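PDB 4XBZ: EvdO1 from Micromonospora carbonacea, which probably acts as a metal-dependent oxygenase of the phytanoyl-CoA dioxygenase family, carrying out an oxidative cyclization in orthosomycin biosynthesis. Local coordinates for residues E276-S287 / R313-L324. Residues are numbered along the deposited sequence; the frame is centred on the assembly and turned at random.
Sequences EYIGLKQQVLRS and RHWVDRPEIDTL
Arg286 lays its guanidinium flat on one face of the Trp315 indole, the planes only 3° and the centres 3.8 Å apart. A bend at chi3 (89°) turns the guanidinium flat over the ring, and CD, just before it, touches as well: CD of Arg286 lies over the face, 3.5 Å from the centroid of the Trp315 five-membered ring, a CH-pi contact beside the cation-pi one. CB of Arg313 covers the opposite face, near the rim, and the Gln282 amide stands at the ring edge, turned 71° from it. An alanine in place of Trp315 would probably leave the Arg286 guanidinium without its stacking surface and set it free to swing, opening a gap beside Gln282 and Arg313. OE1 of Gln282 accepts the backbone N-H of His314 at 3.0 Å, bent at the hydrogen, while its NE2 is held by Leu312 O and Tyr306 OH. Beside it Gly279 lets the loop come close: its CA lies 3.6 Å from His314 O, where a side chain would clash. All this lies at the outside of the double-stranded beta-helix fold: helix 275-293, packed with its other side on strand 139-147, is crossed by the loop 313-324, which turns at His314-Asp317 toward Glu276 and then runs back to Val284. Farther along, Gln283 OE1 takes the N-H of Ile321 at 3.3 Å from above its carbonyl plane, and a water joins Gln283 NE2 to His314 O. The side chains of Ile321 and Gln283 run past each other in opposite directions; CG2 of Ile321 reaches CD2 of Leu280 and its CD1 meets CG2 of Val284, whose CG1 faces Leu324. At the start of the helix segment, Glu276 meets Arg318 nearly at right angles in a salt bridge, the NE to OE2 bond weak at 3.4 Å.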
loop_
_atom_site.group_PDB
_atom_site.type_symbol
_atom_site.label_atom_id
_atom_site.label_comp_id
_atom_site.label_asym_id
_atom_site.label_seq_id
_atom_site.Cartn_x
_atom_site.Cartn_y
_atom_site.Cartn_z
ATOM N N GLU A 276 -10.754 -20.145 -5.876
ATOM C CA GLU A 276 -11.308 -20.762 -4.668
ATOM C C GLU A 276 -10.449 -20.530 -3.412
ATOM O O GLU A 276 -10.969 -20.383 -2.302
ATOM C CB GLU A 276 -11.477 -22.273 -4.913
ATOM C CG GLU A 276 -12.063 -23.081 -3.763
ATOM C CD GLU A 276 -11.989 -24.591 -4.012
ATOM O OE1 GLU A 276 -11.080 -25.041 -4.746
ATOM O OE2 GLU A 276 -12.846 -25.325 -3.482
ATOM N N TYR A 277 -9.133 -20.505 -3.599
ATOM C CA TYR A 277 -8.192 -20.297 -2.498
ATOM C C TYR A 277 -8.545 -19.068 -1.663
ATOM O O TYR A 277 -8.502 -19.131 -0.440
ATOM C CB TYR A 277 -6.770 -20.180 -3.049
ATOM C CG TYR A 277 -5.652 -20.045 -2.017
ATOM C CD1 TYR A 277 -5.223 -21.153 -1.267
ATOM C CD2 TYR A 277 -4.989 -18.827 -1.834
ATOM C CE1 TYR A 277 -4.197 -21.042 -0.358
ATOM C CE2 TYR A 277 -3.942 -18.708 -0.922
ATOM C CZ TYR A 277 -3.552 -19.819 -0.191
ATOM O OH TYR A 277 -2.533 -19.706 0.719
ATOM N N ILE A 278 -8.933 -17.978 -2.329
ATOM C CA ILE A 278 -9.206 -16.708 -1.661
ATOM C C ILE A 278 -10.249 -16.838 -0.546
ATOM O O ILE A 278 -10.012 -16.427 0.590
ATOM C CB ILE A 278 -9.685 -15.637 -2.681
ATOM C CG1 ILE A 278 -8.638 -15.432 -3.784
ATOM C CG2 ILE A 278 -10.030 -14.324 -1.974
ATOM C CD1 ILE A 278 -8.991 -14.369 -4.778
ATOM N N GLY A 279 -11.402 -17.417 -0.870
ATOM C CA GLY A 279 -12.450 -17.584 0.119
ATOM C C GLY A 279 -12.023 -18.444 1.297
ATOM O O GLY A 279 -12.384 -18.159 2.439
ATOM N N LEU A 280 -11.244 -19.492 1.023
ATOM C CA LEU A 280 -10.818 -20.415 2.069
ATOM C C LEU A 280 -9.848 -19.731 3.039
ATOM O O LEU A 280 -9.966 -19.884 4.265
ATOM C CB LEU A 280 -10.192 -21.674 1.452
ATOM C CG LEU A 280 -11.168 -22.423 0.530
ATOM C CD1 LEU A 280 -10.489 -23.513 -0.304
ATOM C CD2 LEU A 280 -12.325 -22.993 1.327
ATOM N N LYS A 281 -8.905 -18.956 2.505
ATOM C CA LYS A 281 -7.953 -18.279 3.374
ATOM C C LYS A 281 -8.615 -17.151 4.153
ATOM O O LYS A 281 -8.214 -16.863 5.283
ATOM C CB LYS A 281 -6.752 -17.765 2.577
ATOM C CG LYS A 281 -5.974 -18.872 1.898
ATOM C CD LYS A 281 -5.773 -20.095 2.828
ATOM C CE LYS A 281 -4.931 -19.768 4.084
ATOM N NZ LYS A 281 -3.448 -19.784 3.841
ATOM N N GLN A 282 -9.643 -16.531 3.574
ATOM C CA GLN A 282 -10.437 -15.562 4.319
ATOM C C GLN A 282 -11.080 -16.234 5.531
ATOM O O GLN A 282 -11.152 -15.649 6.615
ATOM C CB GLN A 282 -11.513 -14.927 3.424
ATOM C CG GLN A 282 -10.967 -13.885 2.452
ATOM C CD GLN A 282 -12.016 -13.371 1.478
ATOM O OE1 GLN A 282 -12.844 -14.130 0.975
ATOM N NE2 GLN A 282 -11.976 -12.085 1.199
ATOM N N GLN A 283 -11.549 -17.461 5.329
ATOM C CA GLN A 283 -12.138 -18.248 6.406
ATOM C C GLN A 283 -11.080 -18.583 7.463
ATOM O O GLN A 283 -11.360 -18.536 8.666
ATOM C CB GLN A 283 -12.763 -19.542 5.874
ATOM C CG GLN A 283 -14.058 -19.405 5.057
ATOM C CD GLN A 283 -14.809 -20.732 5.006
ATOM O OE1 GLN A 283 -15.226 -21.252 6.041
ATOM N NE2 GLN A 283 -14.942 -21.304 3.817
ATOM N N VAL A 284 -9.877 -18.930 7.006
ATOM C CA VAL A 284 -8.737 -19.117 7.906
ATOM C C VAL A 284 -8.499 -17.836 8.740
ATOM O O VAL A 284 -8.404 -17.897 9.973
ATOM C CB VAL A 284 -7.448 -19.471 7.129
ATOM C CG1 VAL A 284 -6.237 -19.495 8.065
ATOM C CG2 VAL A 284 -7.606 -20.782 6.399
ATOM N N LEU A 285 -8.444 -16.684 8.070
ATOM C CA LEU A 285 -8.196 -15.412 8.756
ATOM C C LEU A 285 -9.258 -15.130 9.821
ATOM O O LEU A 285 -8.943 -14.749 10.962
ATOM C CB LEU A 285 -8.152 -14.254 7.757
ATOM C CG LEU A 285 -7.722 -12.906 8.347
ATOM C CD1 LEU A 285 -6.324 -13.020 8.895
ATOM C CD2 LEU A 285 -7.788 -11.764 7.326
ATOM N N ARG A 286 -10.518 -15.307 9.441
ATOM C CA ARG A 286 -11.621 -15.015 10.350
ATOM C C ARG A 286 -11.644 -16.030 11.488
ATOM O O ARG A 286 -11.981 -15.695 12.622
ATOM C CB ARG A 286 -12.960 -15.005 9.598
ATOM C CG ARG A 286 -13.018 -13.971 8.486
ATOM C CD ARG A 286 -14.324 -14.018 7.733
ATOM N NE ARG A 286 -15.311 -13.158 8.364
ATOM C CZ ARG A 286 -16.432 -13.597 8.915
ATOM N NH1 ARG A 286 -16.713 -14.895 8.897
ATOM N NH2 ARG A 286 -17.273 -12.739 9.475
ATOM N N SER A 287 -11.262 -17.266 11.186
ATOM C CA SER A 287 -11.199 -18.281 12.211
ATOM C C SER A 287 -10.110 -17.947 13.225
ATOM O O SER A 287 -10.327 -18.087 14.426
ATOM C CB SER A 287 -10.954 -19.650 11.599
ATOM O OG SER A 287 -10.873 -20.619 12.625
ATOM N N ARG A 313 -15.660 -10.561 -0.799
ATOM C CA ARG A 313 -15.952 -11.455 0.307
ATOM C C ARG A 313 -16.397 -12.778 -0.294
ATOM O O ARG A 313 -17.323 -12.828 -1.102
ATOM C CB ARG A 313 -16.998 -10.859 1.234
ATOM C CG ARG A 313 -16.522 -9.549 1.809
ATOM C CD ARG A 313 -17.642 -8.731 2.403
ATOM N NE ARG A 313 -17.124 -7.476 2.940
ATOM C CZ ARG A 313 -17.225 -7.099 4.211
ATOM N NH1 ARG A 313 -17.856 -7.871 5.092
ATOM N NH2 ARG A 313 -16.705 -5.941 4.598
ATOM N N HIS A 314 -15.692 -13.842 0.063
ATOM C CA HIS A 314 -15.900 -15.148 -0.538
ATOM C C HIS A 314 -15.944 -16.233 0.527
ATOM O O HIS A 314 -16.001 -17.421 0.222
ATOM C CB HIS A 314 -14.795 -15.445 -1.546
ATOM C CG HIS A 314 -14.822 -14.557 -2.749
ATOM N ND1 HIS A 314 -15.900 -14.501 -3.606
ATOM C CD2 HIS A 314 -13.902 -13.695 -3.243
ATOM C CE1 HIS A 314 -15.648 -13.634 -4.570
ATOM N NE2 HIS A 314 -14.440 -13.134 -4.375
ATOM N N TRP A 315 -15.945 -15.813 1.784
ATOM C CA TRP A 315 -15.840 -16.748 2.889
ATOM C C TRP A 315 -17.167 -17.398 3.239
ATOM O O TRP A 315 -17.324 -17.965 4.317
ATOM C CB TRP A 315 -15.274 -16.052 4.116
ATOM C CG TRP A 315 -16.134 -14.950 4.694
ATOM C CD1 TRP A 315 -17.306 -15.095 5.385
ATOM C CD2 TRP A 315 -15.852 -13.544 4.679
ATOM N NE1 TRP A 315 -17.774 -13.870 5.780
ATOM C CE2 TRP A 315 -16.899 -12.901 5.363
ATOM C CE3 TRP A 315 -14.814 -12.769 4.154
ATOM C CZ2 TRP A 315 -16.942 -11.518 5.532
ATOM C CZ3 TRP A 315 -14.857 -11.406 4.323
ATOM C CH2 TRP A 315 -15.916 -10.790 5.005
ATOM N N VAL A 316 -18.126 -17.305 2.332
ATOM C CA VAL A 316 -19.363 -18.049 2.481
ATOM C C VAL A 316 -19.560 -18.939 1.257
ATOM O O VAL A 316 -20.497 -19.728 1.205
ATOM C CB VAL A 316 -20.578 -17.106 2.668
ATOM C CG1 VAL A 316 -20.326 -16.135 3.825
ATOM C CG2 VAL A 316 -20.880 -16.353 1.374
ATOM N N ASP A 317 -18.661 -18.807 0.281
ATOM C CA ASP A 317 -18.743 -19.542 -0.990
ATOM C C ASP A 317 -18.597 -21.044 -0.827
ATOM O O ASP A 317 -19.044 -21.818 -1.675
ATOM C CB ASP A 317 -17.668 -19.068 -1.965
ATOM C CG ASP A 317 -17.948 -17.697 -2.528
ATOM O OD1 ASP A 317 -18.788 -16.968 -1.949
ATOM O OD2 ASP A 317 -17.312 -17.350 -3.549
ATOM N N ARG A 318 -17.932 -21.447 0.246
ATOM C CA ARG A 318 -17.694 -22.855 0.516
ATOM C C ARG A 318 -18.257 -23.157 1.901
ATOM O O ARG A 318 -18.462 -22.237 2.703
ATOM C CB ARG A 318 -16.189 -23.193 0.426
ATOM C CG ARG A 318 -15.733 -23.838 -0.901
ATOM C CD ARG A 318 -16.164 -23.022 -2.114
ATOM N NE ARG A 318 -15.777 -23.610 -3.397
ATOM C CZ ARG A 318 -16.281 -23.234 -4.577
ATOM N NH1 ARG A 318 -17.205 -22.275 -4.641
ATOM N NH2 ARG A 318 -15.868 -23.816 -5.697
ATOM N N PRO A 319 -18.540 -24.443 2.176
ATOM C CA PRO A 319 -18.965 -24.864 3.518
ATOM C C PRO A 319 -17.874 -24.623 4.563
ATOM O O PRO A 319 -16.704 -24.511 4.195
ATOM C CB PRO A 319 -19.247 -26.360 3.341
ATOM C CG PRO A 319 -18.522 -26.751 2.076
ATOM C CD PRO A 319 -18.592 -25.552 1.205
ATOM N N GLU A 320 -18.266 -24.530 5.835
ATOM C CA GLU A 320 -17.337 -24.268 6.934
ATOM C C GLU A 320 -16.057 -25.096 6.835
ATOM O O GLU A 320 -16.103 -26.328 6.744
ATOM C CB GLU A 320 -18.008 -24.551 8.283
ATOM C CG GLU A 320 -19.217 -23.692 8.585
ATOM C CD GLU A 320 -18.894 -22.219 8.599
ATOM O OE1 GLU A 320 -18.029 -21.805 9.403
ATOM O OE2 GLU A 320 -19.506 -21.475 7.802
ATOM N N ILE A 321 -14.914 -24.417 6.842
ATOM C CA ILE A 321 -13.644 -25.119 6.770
ATOM C C ILE A 321 -13.456 -25.930 8.052
ATOM O O ILE A 321 -13.849 -25.493 9.143
ATOM C CB ILE A 321 -12.446 -24.153 6.559
ATOM C CG1 ILE A 321 -12.356 -23.131 7.699
ATOM C CG2 ILE A 321 -12.546 -23.460 5.201
ATOM C CD1 ILE A 321 -11.095 -22.284 7.665
ATOM N N ASP A 322 -12.882 -27.121 7.902
ATOM C CA ASP A 322 -12.605 -27.996 9.035
ATOM C C ASP A 322 -11.104 -28.059 9.304
ATOM O O ASP A 322 -10.639 -28.923 10.042
ATOM C CB ASP A 322 -13.161 -29.411 8.792
ATOM C CG ASP A 322 -12.658 -30.040 7.487
ATOM O OD1 ASP A 322 -11.651 -29.574 6.918
ATOM O OD2 ASP A 322 -13.271 -31.026 7.023
ATOM N N THR A 323 -10.355 -27.148 8.686
ATOM C CA THR A 323 -8.900 -27.140 8.796
ATOM C C THR A 323 -8.315 -25.768 8.475
ATOM O O THR A 323 -8.972 -24.928 7.861
ATOM C CB THR A 323 -8.262 -28.170 7.857
ATOM O OG1 THR A 323 -6.837 -28.094 7.973
ATOM C CG2 THR A 323 -8.671 -27.909 6.414
ATOM N N LEU A 324 -7.078 -25.540 8.902
ATOM C CA LEU A 324 -6.399 -24.293 8.587
ATOM C C LEU A 324 -5.336 -24.522 7.525
ATOM O O LEU A 324 -4.580 -23.625 7.189
ATOM C CB LEU A 324 -5.779 -23.685 9.844
ATOM C CG LEU A 324 -6.776 -23.304 10.944
ATOM C CD1 LEU A 324 -6.103 -22.511 12.035
ATOM C CD2 LEU A 324 -7.933 -22.508 10.372
HETATM O O HOH W 1 -3.220 -23.042 4.617
HETATM O O HOH W 2 -14.769 -20.095 1.039
HETATM O O HOH W 3 -17.420 -18.747 6.931
#